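Local structure of Wnt inhibitor of Dorsal protein (Drosophila melanogaster, 4KRR) at residues P5-W8 against E9-T12; L70-D73 against C74-V78; G123-L126 against Q127-E131. The protein probably acts, as a whole, as a secreted Wnt ligand of frizzled receptors, of which this chain is the N-terminal domain with its linker. One frame throughout, in Å; residues are numbered along the deposited sequence.

Contact 1 of 3, residues P5-W8 against E9-T12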
loop_
_atom_site.group_PDB
_atom_site.type_symbol
_atom_site.label_atom_id
_atom_site.label_comp_id
_atom_site.label_asym_id
_atom_site.label_seq_id
_atom_site.Cartn_x
_atom_site.Cartn_y
_atom_site.Cartn_z
ATOM N N PRO A 5 -12.372 6.965 17.164
ATOM C CA PRO A 5 -11.045 7.542 17.412
ATOM C C PRO A 5 -9.931 6.682 16.808
ATOM O O PRO A 5 -9.907 5.467 17.014
ATOM C CB PRO A 5 -10.949 7.582 18.944
ATOM C CG PRO A 5 -11.933 6.564 19.423
ATOM C CD PRO A 5 -13.044 6.544 18.405
ATOM N N LEU A 6 -9.039 7.317 16.052
ATOM C CA LEU A 6 -7.990 6.613 15.328
ATOM C C LEU A 6 -7.023 5.862 16.241
ATOM O O LEU A 6 -6.408 6.450 17.129
ATOM C CB LEU A 6 -7.206 7.583 14.437
ATOM C CG LEU A 6 -5.919 7.049 13.808
ATOM C CD1 LEU A 6 -6.215 5.873 12.890
ATOM C CD2 LEU A 6 -5.208 8.160 13.055
ATOM N N SER A 7 -6.897 4.558 16.009
ATOM C CA SER A 7 -5.926 3.730 16.714
ATOM C C SER A 7 -4.944 3.130 15.717
ATOM O O SER A 7 -5.314 2.279 14.908
ATOM C CB SER A 7 -6.628 2.610 17.479
ATOM O OG SER A 7 -5.683 1.697 18.014
ATOM N N TRP A 8 -3.693 3.575 15.771
ATOM C CA TRP A 8 -2.682 3.092 14.838
ATOM C C TRP A 8 -2.327 1.628 15.078
ATOM O O TRP A 8 -1.844 0.946 14.176
ATOM C CB TRP A 8 -1.431 3.971 14.881
ATOM C CG TRP A 8 -1.577 5.232 14.084
ATOM C CD1 TRP A 8 -1.725 6.498 14.570
ATOM C CD2 TRP A 8 -1.603 5.343 12.655
ATOM N NE1 TRP A 8 -1.833 7.393 13.532
ATOM C CE2 TRP A 8 -1.762 6.709 12.347
ATOM C CE3 TRP A 8 -1.502 4.421 11.608
ATOM C CZ2 TRP A 8 -1.825 7.176 11.035
ATOM C CZ3 TRP A 8 -1.565 4.887 10.307
ATOM C CH2 TRP A 8 -1.725 6.251 10.031
ATOM N N GLU A 9 -2.575 1.150 16.292
ATOM C CA GLU A 9 -2.322 -0.245 16.631
ATOM C C GLU A 9 -3.260 -1.177 15.865
ATOM O O GLU A 9 -2.835 -2.199 15.329
ATOM C CB GLU A 9 -2.472 -0.463 18.137
ATOM C CG GLU A 9 -2.363 -1.917 18.573
ATOM C CD GLU A 9 -2.445 -2.082 20.078
ATOM O OE1 GLU A 9 -1.621 -1.469 20.790
ATOM O OE2 GLU A 9 -3.335 -2.821 20.551
ATOM N N ASP A 10 -4.537 -0.813 15.815
ATOM C CA ASP A 10 -5.534 -1.624 15.127
ATOM C C ASP A 10 -5.390 -1.525 13.611
ATOM O O ASP A 10 -5.518 -2.521 12.901
ATOM C CB ASP A 10 -6.945 -1.210 15.550
ATOM C CG ASP A 10 -7.160 -1.330 17.044
ATOM O OD1 ASP A 10 -6.461 -2.144 17.683
ATOM O OD2 ASP A 10 -8.029 -0.611 17.581
ATOM N N ILE A 11 -5.126 -0.316 13.124
ATOM C CA ILE A 11 -4.963 -0.082 11.694
ATOM C C ILE A 11 -3.774 -0.862 11.139
ATOM O O ILE A 11 -3.896 -1.567 10.135
ATOM C CB ILE A 11 -4.785 1.418 11.386
ATOM C CG1 ILE A 11 -6.081 2.174 11.676
ATOM C CG2 ILE A 11 -4.383 1.623 9.936
ATOM C CD1 ILE A 11 -7.238 1.754 10.792
ATOM N N THR A 12 -2.631 -0.735 11.806
ATOM C CA THR A 12 -1.418 -1.444 11.409
ATOM C C THR A 12 -1.610 -2.954 11.490
ATOM O O THR A 12 -1.200 -3.689 10.594
ATOM C CB THR A 12 -0.216 -1.033 12.287
ATOM O OG1 THR A 12 0.012 0.377 12.157
ATOM C CG2 THR A 12 1.039 -1.784 11.869
#

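Contact 2 of 3, residues L70-D73 against C74-V78. With NA (sodium ion), chain F.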
loop_
_atom_site.group_PDB
_atom_site.type_symbol
_atom_site.label_atom_id
_atom_site.label_comp_id
_atom_site.label_asym_id
_atom_site.label_seq_id
_atom_site.Cartn_x
_atom_site.Cartn_y
_atom_site.Cartn_z
ATOM N N LEU A 70 -6.893 2.223 6.186
ATOM C CA LEU A 70 -7.208 3.526 6.761
ATOM C C LEU A 70 -8.199 4.300 5.897
ATOM O O LEU A 70 -9.132 4.919 6.410
ATOM C CB LEU A 70 -5.931 4.347 6.966
ATOM C CG LEU A 70 -6.117 5.767 7.503
ATOM C CD1 LEU A 70 -6.831 5.744 8.847
ATOM C CD2 LEU A 70 -4.778 6.486 7.612
ATOM N N THR A 71 -7.989 4.264 4.586
ATOM C CA THR A 71 -8.885 4.927 3.647
ATOM C C THR A 71 -10.292 4.337 3.722
ATOM O O THR A 71 -11.285 5.068 3.787
ATOM C CB THR A 71 -8.377 4.791 2.201
ATOM O OG1 THR A 71 -7.041 5.301 2.112
ATOM C CG2 THR A 71 -9.277 5.555 1.239
ATOM N N LYS A 72 -10.365 3.010 3.718
ATOM C CA LYS A 72 -11.645 2.309 3.721
ATOM C C LYS A 72 -12.401 2.517 5.028
ATOM O O LYS A 72 -13.595 2.812 5.022
ATOM C CB LYS A 72 -11.434 0.815 3.462
ATOM C CG LYS A 72 -12.717 0.024 3.276
ATOM C CD LYS A 72 -12.424 -1.417 2.886
ATOM C CE LYS A 72 -13.706 -2.184 2.596
ATOM N NZ LYS A 72 -13.438 -3.595 2.204
ATOM N N ASP A 73 -11.700 2.366 6.147
ATOM C CA ASP A 73 -12.318 2.512 7.461
ATOM C C ASP A 73 -12.806 3.934 7.720
ATOM O O ASP A 73 -13.820 4.134 8.390
ATOM C CB ASP A 73 -11.358 2.062 8.562
ATOM C CG ASP A 73 -11.184 0.558 8.601
ATOM O OD1 ASP A 73 -11.420 -0.095 7.563
ATOM O OD2 ASP A 73 -10.812 0.030 9.669
ATOM N N CYS A 74 -12.086 4.918 7.190
ATOM C CA CYS A 74 -12.499 6.312 7.308
ATOM C C CYS A 74 -13.816 6.540 6.580
ATOM O O CYS A 74 -14.725 7.181 7.106
ATOM C CB CYS A 74 -11.428 7.251 6.747
ATOM S SG CYS A 74 -10.048 7.579 7.870
ATOM N N ALA A 75 -13.909 6.006 5.367
ATOM C CA ALA A 75 -15.118 6.134 4.564
ATOM C C ALA A 75 -16.288 5.404 5.214
ATOM O O ALA A 75 -17.434 5.840 5.115
ATOM C CB ALA A 75 -14.876 5.611 3.160
ATOM N N ASN A 76 -15.992 4.295 5.887
ATOM C CA ASN A 76 -17.017 3.530 6.586
ATOM C C ASN A 76 -17.448 4.198 7.890
ATOM O O ASN A 76 -18.363 3.730 8.564
ATOM C CB ASN A 76 -16.540 2.100 6.854
ATOM C CG ASN A 76 -16.296 1.317 5.576
ATOM O OD1 ASN A 76 -16.943 1.553 4.555
ATOM N ND2 ASN A 76 -15.359 0.378 5.629
ATOM N N GLY A 77 -16.777 5.292 8.237
ATOM C CA GLY A 77 -17.150 6.093 9.389
ATOM C C GLY A 77 -16.855 5.454 10.734
ATOM O O GLY A 77 -17.481 5.796 11.738
ATOM N N VAL A 78 -15.898 4.531 10.761
ATOM C CA VAL A 78 -15.547 3.843 11.999
ATOM C C VAL A 78 -14.405 4.564 12.719
ATOM O O VAL A 78 -14.087 4.262 13.870
ATOM C CB VAL A 78 -15.174 2.365 11.740
ATOM C CG1 VAL A 78 -13.745 2.254 11.245
ATOM C CG2 VAL A 78 -15.373 1.530 13.000
HETATM NA NA NA F . -14.647 7.324 9.787
#

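Contact 3 of 3, residues G123-L126 against Q127-E131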
loop_
_atom_site.group_PDB
_atom_site.type_symbol
_atom_site.label_atom_id
_atom_site.label_comp_id
_atom_site.label_asym_id
_atom_site.label_seq_id
_atom_site.Cartn_x
_atom_site.Cartn_y
_atom_site.Cartn_z
ATOM N N GLY A 123 2.346 5.745 -2.873
ATOM C CA GLY A 123 1.368 6.806 -2.724
ATOM C C GLY A 123 0.648 7.118 -4.023
ATOM O O GLY A 123 -0.578 7.206 -4.057
ATOM N N ALA A 124 1.420 7.278 -5.095
ATOM C CA ALA A 124 0.873 7.585 -6.413
ATOM C C ALA A 124 0.005 6.450 -6.951
ATOM O O ALA A 124 -1.000 6.690 -7.619
ATOM C CB ALA A 124 1.998 7.896 -7.387
ATOM N N LEU A 125 0.403 5.217 -6.657
ATOM C CA LEU A 125 -0.342 4.044 -7.095
ATOM C C LEU A 125 -1.734 4.022 -6.479
ATOM O O LEU A 125 -2.727 3.828 -7.175
ATOM C CB LEU A 125 0.402 2.765 -6.722
ATOM C CG LEU A 125 -0.409 1.482 -6.917
ATOM C CD1 LEU A 125 -0.577 1.147 -8.398
ATOM C CD2 LEU A 125 0.224 0.331 -6.157
ATOM N N LEU A 126 -1.793 4.226 -5.168
ATOM C CA LEU A 126 -3.061 4.245 -4.447
ATOM C C LEU A 126 -3.963 5.381 -4.913
ATOM O O LEU A 126 -5.186 5.284 -4.828
ATOM C CB LEU A 126 -2.812 4.354 -2.943
ATOM C CG LEU A 126 -2.078 3.160 -2.334
ATOM C CD1 LEU A 126 -1.650 3.461 -0.911
ATOM C CD2 LEU A 126 -2.956 1.920 -2.381
ATOM N N GLN A 127 -3.356 6.455 -5.406
ATOM C CA GLN A 127 -4.117 7.589 -5.912
ATOM C C GLN A 127 -4.747 7.275 -7.264
ATOM O O GLN A 127 -5.791 7.823 -7.611
ATOM C CB GLN A 127 -3.238 8.837 -6.004
ATOM C CG GLN A 127 -2.936 9.470 -4.655
ATOM C CD GLN A 127 -2.008 10.662 -4.763
ATOM O OE1 GLN A 127 -1.056 10.654 -5.544
ATOM N NE2 GLN A 127 -2.284 11.699 -3.983
ATOM N N ARG A 128 -4.113 6.391 -8.025
ATOM C CA ARG A 128 -4.661 5.981 -9.312
ATOM C C ARG A 128 -5.288 4.590 -9.230
ATOM O O ARG A 128 -5.509 3.937 -10.250
ATOM C CB ARG A 128 -3.591 6.031 -10.406
ATOM C CG ARG A 128 -2.454 5.049 -10.217
ATOM C CD ARG A 128 -1.517 5.060 -11.412
ATOM N NE ARG A 128 -0.468 4.053 -11.284
ATOM C CZ ARG A 128 0.707 4.268 -10.705
ATOM N NH1 ARG A 128 0.991 5.461 -10.199
ATOM N NH2 ARG A 128 1.601 3.291 -10.632
ATOM N N SER A 129 -5.578 4.147 -8.010
ATOM C CA SER A 129 -6.206 2.847 -7.792
ATOM C C SER A 129 -7.673 3.000 -7.402
ATOM O O SER A 129 -8.243 2.140 -6.728
ATOM C CB SER A 129 -5.461 2.062 -6.709
ATOM O OG SER A 129 -4.171 1.677 -7.150
ATOM N N LEU A 130 -8.282 4.100 -7.827
ATOM C CA LEU A 130 -9.683 4.353 -7.518
ATOM C C LEU A 130 -10.621 3.745 -8.553
ATOM O O LEU A 130 -10.419 3.892 -9.757
ATOM C CB LEU A 130 -9.952 5.855 -7.401
ATOM C CG LEU A 130 -9.504 6.542 -6.111
ATOM C CD1 LEU A 130 -9.844 8.019 -6.167
ATOM C CD2 LEU A 130 -10.148 5.886 -4.899
ATOM N N GLU A 131 -11.643 3.054 -8.064
ATOM C CA GLU A 131 -12.762 2.636 -8.894
ATOM C C GLU A 131 -14.011 3.301 -8.341
ATOM O O GLU A 131 -13.916 4.214 -7.523
ATOM C CB GLU A 131 -12.908 1.115 -8.876
ATOM C CG GLU A 131 -11.900 0.398 -9.762
ATOM C CD GLU A 131 -12.015 -1.113 -9.687
ATOM O OE1 GLU A 131 -12.844 -1.614 -8.895
ATOM O OE2 GLU A 131 -11.273 -1.799 -10.425
#

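Contact 1 of 3, residues P5-W8 against E9-T12
Ser7 and Asp10 meet at the start of helix 8-26. Ser7 is the N-cap residue. Its hydroxyl reaches OD2 of Asp10, and the Ser7 OG to Asp10 OD2 distance of 3.3 Å makes this a weak hydrogen bond. OG can face the helix start because it stands opposite the backbone N (chi1 172°). The carbonyl of Ser7 is better served. Its O takes the backbone N-H of Ile11, with Ile11 N 3.2 Å from Ser7 O. The N-H of Asp10 adds a weak, bent bond to the same oxygen.

At the next residue, Trp8 O accepts two bonds from Thr12. Thr12 N is 3.0 Å from Trp8 O. Thr12 OG1 lies closer, 2.8 Å from Trp8 O, and is tilted 20° from the carbonyl plane. The Thr12 hydroxyl thus gives its proton back to its own helix. It also sits at the edge of the Trp8 ring.

Apolar contacts are few. Leu6 CD1 touches Ile11 CG1 at 3.9 Å, the two side chains crossing at about a right angle. Outside, the Trp8 ring stacks with His107, and Leu6 and Ile11 both lean on Ile79. The arrangement is that of a serine N-cap opening an alpha-helix.

Contact 2 of 3, residues L70-D73 against C74-V78
Cys74, whose SG packs on Leu70, gives its backbone oxygen to a sodium ion at the end of helix 53-75. Cys74 O is 2.7 Å from the sodium, and Ile79 O and Cys82 complete the protein part of the site. The same carbonyl also accepts the N-H of Gly77, with Gly77 N 3.0 Å from Cys74 O. One oxygen therefore serves both the ion and the helix end.

The side chain of Cys74 turns the other way. SG stands opposite its own carbonyl carbon (chi1 -80°) and lies over the preceding turn, 3.8 Å from Leu70 CD1. It is joined to Cys82 by a disulfide. The backbone N of Cys74 donates to Leu70 O, and Ala75 N to Thr71 O, in regular helical fashion.

Asp73 and Val78 lie side by side and point the same way. The CG1 branch of Val78 does the touching, 3.6 Å from Asp73 CB. The carboxylate of Asp73 has its main partner elsewhere: OD2 forms a salt bridge with Lys14 of helix 8-26. One turn apart, Asn76 ND2 comes to 3.6 Å from Lys72 CG. The two side chains meet at a slant, beside the backbone bond from Asn76 N to Lys72 O.

Gly77 has positive phi (72°), which favours glycine, and here the chain leaves the helix. Val78 N then reaches back to Asp73 O at 3.2 Å, nearly along the C=O axis. This bond and the one from Gly77 N to Cys74 O close the last turn. Together they form a Schellman motif at the C-terminal end of an alpha-helix.

Contact 3 of 3, residues G123-L126 against Q127-E131
Leu125 and Ser129 meet where helix 113-127 ends and the chain turns into strand 130-136, the first strand of an antiparallel two-stranded hairpin. Backbone bonds close the last turn. Gln127 N donates to Gly123 O at 3.2 Å, and Arg128 N donates to Ala124 O at the same length. Two weak bonds follow, from Arg128 N to Leu125 O and from Ser129 N to Leu126 O.

Van der Waals contacts centre on the Arg128 guanidinium. Arg128 CG sits between the backbone N and the carbonyl carbon (chi1 65°), and the extended chain folds back along the helix. One face of the guanidinium then lies over Leu125 CA, while NH2 is 3.8 Å from Leu125 CD1. NH2 is also hydrogen-bonded to a glycerol, probably from crystallisation. Gln127 lays CG 3.3 Å from Gly123 O.

Two side-chain hydrogen bonds complete the contact. Gln127 NE2 bonds Thr98 OG1. The buried Ser129 turns its hydroxyl back to the helix. Ser129 OG donates to Leu125 O over a short 2.6 Å, from well above the carbonyl plane.

In the fold
The three contacts come in series along the chain, all within the N-terminal domain and linker of this Wnt. Contact 1 opens helix 8-26, contact 2 closes helix 53-75, and contact 3 closes helix 113-127 and leads into strand 130-136. Contacts 1 and 2 touch, with centres about 11 Å apart. Trp8 CH2 packs 3.9 Å from Leu70 CD2, so the start of one helix rests on the end of another. Contact 3 stands apart, its centre about 16 Å from that of contact 2 and 22 Å from that of contact 1. Helix 97-107 lies between, touched by Leu70 and Leu126.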